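Local coordinates for protein anaphase-promoting complex subunit cut9 (Schizosaccharomyces pombe, PDB 2XPI) that serves as a subunit of the anaphase-promoting complex, the E3 ubiquitin ligase that controls progression through mitosis and G1, and forms homodimers through its tetratricopeptide repeats, at residues Y86-R91 / P117-W122; C152-A157 / C203-Q208. All blocks are in the same frame, centred on the assembly; numbering follows the deposited sequence.

Contact 1: Y86-R91 / P117-W122; sequences YLRLWR and PNDAFW
R88 and R91, one turn apart on helix 83-96, converge on the carboxylate of D119 in helix 117-129 as a salt-bridge network. R88, extended from CG to NE, makes a two-pronged, side-on salt bridge, its NE bonding D119 OD1 (3.0 Å) and its NH2 bonding OD2 (2.9 Å). Both oxygens use their syn lone pairs, and the guanidinium and carboxylate lie nearly coplanar, 28° apart. R91 sets CG anti to its backbone N and bends at chi3, which brings one guanidinium face onto W122 CB, 3.6 Å from CZ, and NH1 to D119 OD1. This second salt bridge, 3.0 Å from R91 NH1 to D119 OD1 and almost straight (171°), arrives from above the carboxylate plane, so OD1 is shared by two arginines. R88 CA backs the opposite face. Water 1 links R91 NH1 to the D119 carbonyl O, and water 2 links R91 NH2 to OD1. These bonds probably help keep buried D119 ionised. The two segments, from TPR 1 and TPR 2, run 24° from parallel with axes 11.9 Å apart. Helix 100-114 touches both, T114 OG1 bonding D119 OD2, while W90 makes a cation-pi contact with K232 of the second subunit.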
ATOM      1  N   TYR A  86     -10.873  21.008 -19.725  1.00 56.05           N
ATOM      2  CA  TYR A  86     -11.840  19.998 -19.293  1.00 55.96           C
ATOM      3  C   TYR A  86     -11.131  18.720 -18.875  1.00 51.57           C
ATOM      4  O   TYR A  86     -11.591  18.030 -17.977  1.00 50.78           O
ATOM      5  CB  TYR A  86     -12.824  19.632 -20.404  1.00 62.16           C
ATOM      6  CG  TYR A  86     -13.910  20.641 -20.629  1.00 70.62           C
ATOM      7  CD1 TYR A  86     -13.977  21.362 -21.816  1.00 75.59           C
ATOM      8  CD2 TYR A  86     -14.872  20.879 -19.654  1.00 73.41           C
ATOM      9  CE1 TYR A  86     -14.970  22.297 -22.025  1.00 80.23           C
ATOM     10  CE2 TYR A  86     -15.876  21.807 -19.855  1.00 77.64           C
ATOM     11  CZ  TYR A  86     -15.920  22.515 -21.040  1.00 81.26           C
ATOM     12  OH  TYR A  86     -16.918  23.438 -21.243  1.00 84.98           O
ATOM     13  N   LEU A  87     -10.042  18.388 -19.568  1.00 48.34           N
ATOM     14  CA  LEU A  87      -9.277  17.184 -19.285  1.00 45.81           C
ATOM     15  C   LEU A  87      -8.669  17.270 -17.893  1.00 42.20           C
ATOM     16  O   LEU A  87      -8.813  16.365 -17.083  1.00 39.67           O
ATOM     17  CB  LEU A  87      -8.178  17.001 -20.335  1.00 48.82           C
ATOM     18  CG  LEU A  87      -8.526  16.036 -21.480  1.00 48.72           C
ATOM     19  CD1 LEU A  87      -9.983  16.139 -21.845  1.00 47.19           C
ATOM     20  CD2 LEU A  87      -7.632  16.241 -22.696  1.00 49.03           C
ATOM     21  N   ARG A  88      -8.010  18.387 -17.625  1.00 42.08           N
ATOM     22  CA  ARG A  88      -7.385  18.623 -16.343  1.00 40.28           C
ATOM     23  C   ARG A  88      -8.357  18.642 -15.173  1.00 39.88           C
ATOM     24  O   ARG A  88      -8.116  17.984 -14.173  1.00 40.25           O
ATOM     25  CB  ARG A  88      -6.596  19.913 -16.385  1.00 39.45           C
ATOM     26  CG  ARG A  88      -5.425  19.844 -17.301  1.00 37.73           C
ATOM     27  CD  ARG A  88      -4.763  21.164 -17.284  1.00 39.87           C
ATOM     28  NE  ARG A  88      -3.599  21.189 -18.144  1.00 43.71           N
ATOM     29  CZ  ARG A  88      -3.355  22.178 -18.984  1.00 49.06           C
ATOM     30  NH1 ARG A  88      -4.213  23.189 -19.054  1.00 50.62           N
ATOM     31  NH2 ARG A  88      -2.274  22.155 -19.747  1.00 51.13           N
ATOM     32  N   LEU A  89      -9.443  19.395 -15.280  1.00 38.83           N
ATOM     33  CA  LEU A  89     -10.483  19.317 -14.264  1.00 38.25           C
ATOM     34  C   LEU A  89     -10.881  17.870 -14.009  1.00 39.23           C
ATOM     35  O   LEU A  89     -11.040  17.438 -12.864  1.00 39.60           O
ATOM     36  CB  LEU A  89     -11.703  20.087 -14.703  1.00 38.71           C
ATOM     37  CG  LEU A  89     -11.791  21.545 -14.249  1.00 40.97           C
ATOM     38  CD1 LEU A  89     -10.478  22.092 -13.728  1.00 37.79           C
ATOM     39  CD2 LEU A  89     -12.377  22.419 -15.378  1.00 41.07           C
ATOM     40  N   TRP A  90     -11.022  17.119 -15.091  1.00 38.80           N
ATOM     41  CA  TRP A  90     -11.456  15.733 -15.019  1.00 38.73           C
ATOM     42  C   TRP A  90     -10.397  14.850 -14.355  1.00 39.82           C
ATOM     43  O   TRP A  90     -10.704  14.067 -13.466  1.00 39.35           O
ATOM     44  CB  TRP A  90     -11.801  15.234 -16.425  1.00 39.63           C
ATOM     45  CG  TRP A  90     -12.215  13.813 -16.518  1.00 41.35           C
ATOM     46  CD1 TRP A  90     -12.588  12.996 -15.494  1.00 42.56           C
ATOM     47  CD2 TRP A  90     -12.299  13.027 -17.713  1.00 43.91           C
ATOM     48  NE1 TRP A  90     -12.896  11.745 -15.976  1.00 44.90           N
ATOM     49  CE2 TRP A  90     -12.724  11.737 -17.336  1.00 44.24           C
ATOM     50  CE3 TRP A  90     -12.071  13.294 -19.068  1.00 45.90           C
ATOM     51  CZ2 TRP A  90     -12.923  10.716 -18.261  1.00 43.44           C
ATOM     52  CZ3 TRP A  90     -12.263  12.272 -19.988  1.00 46.07           C
ATOM     53  CH2 TRP A  90     -12.681  10.999 -19.576  1.00 45.12           C
ATOM     54  N   ARG A  91      -9.151  14.967 -14.796  1.00 40.83           N
ATOM     55  CA  ARG A  91      -8.059  14.237 -14.175  1.00 39.57           C
ATOM     56  C   ARG A  91      -7.998  14.579 -12.695  1.00 40.02           C
ATOM     57  O   ARG A  91      -7.898  13.703 -11.847  1.00 40.25           O
ATOM     58  CB  ARG A  91      -6.745  14.609 -14.834  1.00 39.24           C
ATOM     59  CG  ARG A  91      -5.546  14.174 -14.064  1.00 39.99           C
ATOM     60  CD  ARG A  91      -4.333  14.939 -14.568  1.00 42.22           C
ATOM     61  NE  ARG A  91      -4.412  16.357 -14.234  1.00 41.80           N
ATOM     62  CZ  ARG A  91      -3.704  17.299 -14.842  1.00 41.42           C
ATOM     63  NH1 ARG A  91      -2.881  16.954 -15.813  1.00 41.45           N
ATOM     64  NH2 ARG A  91      -3.827  18.579 -14.485  1.00 41.24           N
ATOM     65  N   PRO A 117       5.075  20.442 -18.252  1.00 51.48           N
ATOM     66  CA  PRO A 117       5.595  19.908 -16.991  1.00 50.50           C
ATOM     67  C   PRO A 117       4.514  19.715 -15.925  1.00 49.60           C
ATOM     68  O   PRO A 117       4.485  18.678 -15.270  1.00 48.88           O
ATOM     69  CB  PRO A 117       6.597  20.985 -16.561  1.00 51.44           C
ATOM     70  CG  PRO A 117       7.098  21.557 -17.867  1.00 51.09           C
ATOM     71  CD  PRO A 117       5.891  21.567 -18.759  1.00 52.82           C
ATOM     72  N   ASN A 118       3.638  20.695 -15.751  1.00 50.57           N
ATOM     73  CA  ASN A 118       2.562  20.569 -14.779  1.00 50.61           C
ATOM     74  C   ASN A 118       1.691  19.355 -15.036  1.00 52.07           C
ATOM     75  O   ASN A 118       1.159  18.753 -14.105  1.00 53.24           O
ATOM     76  CB  ASN A 118       1.715  21.829 -14.760  1.00 51.67           C
ATOM     77  CG  ASN A 118       2.488  23.020 -14.263  1.00 55.16           C
ATOM     78  OD1 ASN A 118       2.013  24.156 -14.310  1.00 56.06           O
ATOM     79  ND2 ASN A 118       3.708  22.768 -13.780  1.00 56.56           N
ATOM     80  N   ASP A 119       1.544  18.983 -16.297  1.00 51.89           N
ATOM     81  CA  ASP A 119       0.758  17.803 -16.612  1.00 50.54           C
ATOM     82  C   ASP A 119       1.520  16.518 -16.332  1.00 46.22           C
ATOM     83  O   ASP A 119       0.939  15.545 -15.861  1.00 44.14           O
ATOM     84  CB  ASP A 119       0.222  17.882 -18.043  1.00 54.04           C
ATOM     85  CG  ASP A 119      -0.787  18.993 -18.194  1.00 57.45           C
ATOM     86  OD1 ASP A 119      -1.477  19.277 -17.185  1.00 57.50           O
ATOM     87  OD2 ASP A 119      -0.873  19.605 -19.282  1.00 59.82           O
ATOM     88  N   ALA A 120       2.822  16.531 -16.602  1.00 45.28           N
ATOM     89  CA  ALA A 120       3.702  15.434 -16.218  1.00 44.60           C
ATOM     90  C   ALA A 120       3.680  15.249 -14.706  1.00 45.70           C
ATOM     91  O   ALA A 120       3.648  14.123 -14.208  1.00 49.94           O
ATOM     92  CB  ALA A 120       5.112  15.712 -16.676  1.00 44.90           C
ATOM     93  N   PHE A 121       3.717  16.351 -13.969  1.00 42.21           N
ATOM     94  CA  PHE A 121       3.648  16.270 -12.522  1.00 41.76           C
ATOM     95  C   PHE A 121       2.390  15.539 -12.055  1.00 42.49           C
ATOM     96  O   PHE A 121       2.450  14.585 -11.277  1.00 40.35           O
ATOM     97  CB  PHE A 121       3.651  17.663 -11.897  1.00 41.36           C
ATOM     98  CG  PHE A 121       3.308  17.658 -10.441  1.00 38.33           C
ATOM     99  CD1 PHE A 121       4.252  17.269  -9.493  1.00 37.73           C
ATOM    100  CD2 PHE A 121       2.038  18.007 -10.013  1.00 38.25           C
ATOM    101  CE1 PHE A 121       3.938  17.246  -8.129  1.00 37.18           C
ATOM    102  CE2 PHE A 121       1.707  17.984  -8.643  1.00 37.73           C
ATOM    103  CZ  PHE A 121       2.663  17.598  -7.703  1.00 36.17           C
ATOM    104  N   TRP A 122       1.245  16.010 -12.526  1.00 43.38           N
ATOM    105  CA  TRP A 122      -0.029  15.492 -12.054  1.00 42.01           C
ATOM    106  C   TRP A 122      -0.237  14.044 -12.467  1.00 41.86           C
ATOM    107  O   TRP A 122      -0.859  13.266 -11.727  1.00 41.03           O
ATOM    108  CB  TRP A 122      -1.174  16.393 -12.516  1.00 39.31           C
ATOM    109  CG  TRP A 122      -1.245  17.662 -11.715  1.00 35.82           C
ATOM    110  CD1 TRP A 122      -1.018  18.944 -12.159  1.00 34.44           C
ATOM    111  CD2 TRP A 122      -1.518  17.766 -10.315  1.00 34.36           C
ATOM    112  NE1 TRP A 122      -1.166  19.831 -11.124  1.00 33.90           N
ATOM    113  CE2 TRP A 122      -1.473  19.133  -9.980  1.00 34.19           C
ATOM    114  CE3 TRP A 122      -1.804  16.832  -9.309  1.00 36.49           C
ATOM    115  CZ2 TRP A 122      -1.710  19.595  -8.676  1.00 34.07           C
ATOM    116  CZ3 TRP A 122      -2.037  17.297  -8.004  1.00 35.47           C
ATOM    117  CH2 TRP A 122      -1.986  18.663  -7.708  1.00 33.98           C
TER
HETATM  118  O   HOH W   1      -1.471  14.801 -16.986  1.00 34.48           O
HETATM  119  O   HOH W   2      -2.079  20.498 -14.710  1.00 45.40           O

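Contact 2: C152-A157 / C203-Q208; sequences CRYLAA and CYLRGQ
L205 reaches across from helix 198-212 to helix 150-162 with a single methyl, CD2, which enters the angle between Y154 and A157. This is the close part of the contact. CD2 lies 3.5 Å from the backbone O of Y154, 3.7 Å from CD1 of the same residue and 3.7 Å from A157 CB, so one methyl meets a carbonyl, a ring and an alanine methyl one turn further along the helix. The Y154 ring reaches it because CG stands anti to the backbone N (chi1 173°); ring and leucine cross at about a right angle, the methyl approaching obliquely. Such packing joins first helices of successive tetratricopeptide repeats, here TPR 3 and TPR 4, with L173 of the intervening helix 166-173 touching both A157 and L205. The loose side is marked by R153 and Q208, both partly exposed, whose side chains make no contact with the opposite segment. R153 bonds instead to L172 O, and R206 to G174 O beside the gold cyanide site it forms with N177. At the far end of Y154, OH hydrogen-bonds to Q97 O of the second subunit.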
ATOM      1  N   CYS A 152       8.176  18.873 -10.135  1.00 49.31           N
ATOM      2  CA  CYS A 152       8.660  17.635 -10.728  1.00 50.73           C
ATOM      3  C   CYS A 152       9.941  17.161 -10.037  1.00 50.73           C
ATOM      4  O   CYS A 152      10.177  15.970  -9.899  1.00 52.19           O
ATOM      5  CB  CYS A 152       8.868  17.800 -12.236  1.00 53.56           C
ATOM      6  SG  CYS A 152       7.335  18.017 -13.227  1.00 61.02           S
ATOM      7  N   ARG A 153      10.764  18.100  -9.589  1.00 49.89           N
ATOM      8  CA  ARG A 153      11.961  17.763  -8.824  1.00 48.56           C
ATOM      9  C   ARG A 153      11.572  17.180  -7.461  1.00 46.86           C
ATOM     10  O   ARG A 153      12.059  16.121  -7.058  1.00 49.17           O
ATOM     11  CB  ARG A 153      12.846  18.999  -8.650  1.00 47.49           C
ATOM     12  CG  ARG A 153      14.227  18.702  -8.141  1.00 48.70           C
ATOM     13  CD  ARG A 153      15.114  19.937  -8.205  1.00 55.00           C
ATOM     14  NE  ARG A 153      16.435  19.594  -8.731  1.00 62.24           N
ATOM     15  CZ  ARG A 153      16.830  19.814  -9.981  1.00 67.97           C
ATOM     16  NH1 ARG A 153      16.021  20.417 -10.841  1.00 68.62           N
ATOM     17  NH2 ARG A 153      18.044  19.448 -10.367  1.00 72.77           N
ATOM     18  N   TYR A 154      10.695  17.873  -6.750  1.00 41.65           N
ATOM     19  CA  TYR A 154      10.169  17.324  -5.525  1.00 42.44           C
ATOM     20  C   TYR A 154       9.640  15.897  -5.695  1.00 44.55           C
ATOM     21  O   TYR A 154       9.971  15.003  -4.904  1.00 43.87           O
ATOM     22  CB  TYR A 154       9.056  18.200  -4.978  1.00 42.23           C
ATOM     23  CG  TYR A 154       8.364  17.583  -3.795  1.00 42.58           C
ATOM     24  CD1 TYR A 154       8.993  17.535  -2.551  1.00 44.86           C
ATOM     25  CD2 TYR A 154       7.085  17.052  -3.908  1.00 41.68           C
ATOM     26  CE1 TYR A 154       8.370  16.962  -1.447  1.00 45.76           C
ATOM     27  CE2 TYR A 154       6.446  16.481  -2.809  1.00 42.85           C
ATOM     28  CZ  TYR A 154       7.098  16.433  -1.581  1.00 45.72           C
ATOM     29  OH  TYR A 154       6.480  15.882  -0.483  1.00 46.77           O
ATOM     30  N   LEU A 155       8.808  15.683  -6.715  1.00 45.09           N
ATOM     31  CA  LEU A 155       8.123  14.399  -6.854  1.00 43.91           C
ATOM     32  C   LEU A 155       9.061  13.281  -7.302  1.00 43.29           C
ATOM     33  O   LEU A 155       8.946  12.149  -6.832  1.00 45.84           O
ATOM     34  CB  LEU A 155       6.919  14.501  -7.778  1.00 45.00           C
ATOM     35  CG  LEU A 155       6.018  13.265  -7.698  1.00 47.36           C
ATOM     36  CD1 LEU A 155       5.679  12.920  -6.261  1.00 45.44           C
ATOM     37  CD2 LEU A 155       4.754  13.466  -8.508  1.00 48.78           C
ATOM     38  N   ALA A 156       9.996  13.599  -8.193  1.00 40.21           N
ATOM     39  CA  ALA A 156      10.997  12.626  -8.609  1.00 38.57           C
ATOM     40  C   ALA A 156      11.853  12.210  -7.408  1.00 41.36           C
ATOM     41  O   ALA A 156      12.104  11.029  -7.201  1.00 42.85           O
ATOM     42  CB  ALA A 156      11.863  13.168  -9.733  1.00 34.22           C
ATOM     43  N   ALA A 157      12.286  13.185  -6.617  1.00 40.85           N
ATOM     44  CA  ALA A 157      13.050  12.904  -5.407  1.00 41.19           C
ATOM     45  C   ALA A 157      12.230  12.050  -4.449  1.00 42.86           C
ATOM     46  O   ALA A 157      12.730  11.086  -3.862  1.00 43.80           O
ATOM     47  CB  ALA A 157      13.472  14.208  -4.722  1.00 39.44           C
ATOM     48  N   CYS A 203      13.930  20.185   1.500  1.00 46.43           N
ATOM     49  CA  CYS A 203      14.851  20.067   2.642  1.00 47.10           C
ATOM     50  C   CYS A 203      14.366  18.959   3.553  1.00 44.88           C
ATOM     51  O   CYS A 203      15.171  18.282   4.181  1.00 45.75           O
ATOM     52  CB  CYS A 203      14.926  21.356   3.464  1.00 47.68           C
ATOM     53  SG  CYS A 203      15.832  22.737   2.728  1.00 62.05           S
ATOM     54  N   TYR A 204      13.046  18.796   3.636  1.00 40.14           N
ATOM     55  CA  TYR A 204      12.482  17.734   4.442  1.00 39.16           C
ATOM     56  C   TYR A 204      12.905  16.431   3.817  1.00 39.84           C
ATOM     57  O   TYR A 204      13.268  15.474   4.511  1.00 38.99           O
ATOM     58  CB  TYR A 204      10.956  17.814   4.484  1.00 38.60           C
ATOM     59  CG  TYR A 204      10.316  16.524   4.950  1.00 38.66           C
ATOM     60  CD1 TYR A 204      10.345  16.157   6.282  1.00 38.38           C
ATOM     61  CD2 TYR A 204       9.703  15.661   4.047  1.00 40.14           C
ATOM     62  CE1 TYR A 204       9.776  14.978   6.705  1.00 40.21           C
ATOM     63  CE2 TYR A 204       9.130  14.478   4.462  1.00 40.66           C
ATOM     64  CZ  TYR A 204       9.169  14.141   5.789  1.00 42.95           C
ATOM     65  OH  TYR A 204       8.597  12.953   6.211  1.00 46.56           O
ATOM     66  N   LEU A 205      12.862  16.400   2.491  1.00 41.58           N
ATOM     67  CA  LEU A 205      13.161  15.185   1.760  1.00 44.51           C
ATOM     68  C   LEU A 205      14.627  14.878   1.979  1.00 46.17           C
ATOM     69  O   LEU A 205      15.006  13.741   2.269  1.00 47.04           O
ATOM     70  CB  LEU A 205      12.870  15.379   0.282  1.00 46.35           C
ATOM     71  CG  LEU A 205      12.003  14.336  -0.426  1.00 46.81           C
ATOM     72  CD1 LEU A 205      10.889  13.790   0.459  1.00 44.86           C
ATOM     73  CD2 LEU A 205      11.445  14.961  -1.694  1.00 47.36           C
ATOM     74  N   ARG A 206      15.449  15.913   1.869  1.00 46.34           N
ATOM     75  CA  ARG A 206      16.874  15.772   2.137  1.00 46.19           C
ATOM     76  C   ARG A 206      17.120  15.286   3.561  1.00 46.75           C
ATOM     77  O   ARG A 206      18.050  14.527   3.808  1.00 49.16           O
ATOM     78  CB  ARG A 206      17.608  17.079   1.891  1.00 44.77           C
ATOM     79  CG  ARG A 206      18.755  16.905   0.940  1.00 48.64           C
ATOM     80  CD  ARG A 206      19.762  17.990   1.126  1.00 50.60           C
ATOM     81  NE  ARG A 206      19.052  19.216   1.384  1.00 53.35           N
ATOM     82  CZ  ARG A 206      18.326  19.853   0.479  1.00 56.98           C
ATOM     83  NH1 ARG A 206      18.233  19.392  -0.763  1.00 56.74           N
ATOM     84  NH2 ARG A 206      17.701  20.965   0.820  1.00 59.85           N
ATOM     85  N   GLY A 207      16.282  15.726   4.493  1.00 44.11           N
ATOM     86  CA  GLY A 207      16.354  15.250   5.856  1.00 45.04           C
ATOM     87  C   GLY A 207      16.093  13.755   5.920  1.00 48.01           C
ATOM     88  O   GLY A 207      16.808  13.032   6.611  1.00 48.17           O
ATOM     89  N   GLN A 208      15.074  13.288   5.194  1.00 49.63           N
ATOM     90  CA  GLN A 208      14.710  11.868   5.185  1.00 51.31           C
ATOM     91  C   GLN A 208      15.837  10.980   4.677  1.00 53.81           C
ATOM     92  O   GLN A 208      16.029   9.859   5.155  1.00 53.96           O
ATOM     93  CB  GLN A 208      13.500  11.651   4.298  1.00 53.88           C
ATOM     94  CG  GLN A 208      12.208  12.133   4.891  1.00 56.71           C
ATOM     95  CD  GLN A 208      11.681  11.180   5.928  1.00 59.44           C
ATOM     96  OE1 GLN A 208      12.334  10.912   6.927  1.00 61.10           O
ATOM     97  NE2 GLN A 208      10.493  10.648   5.686  1.00 61.02           N
TER

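In the fold
From the N terminus, contact 1 comes first: helix 83-96 runs out, helix 100-114 returns, and 117-122, in the next repeat's first helix, closes the loop back onto helix 83-96, 26 residues after the first segment ends. Only then does contact 2 open, at 152-157, closing at 203-208 after helix 166-173 and a partly unmodelled connection. The two are therefore in series, neither nested nor crossed, their centres about 21 Å apart. They meet where helix 117-129 packs on helix 150-162, with F121 against C152 and L155. Together they join TPR 1 to TPR 2 and TPR 3 to TPR 4, and that junction links the pairs. Both touch the second subunit, consistent with the dimerising role of TPR 1-7.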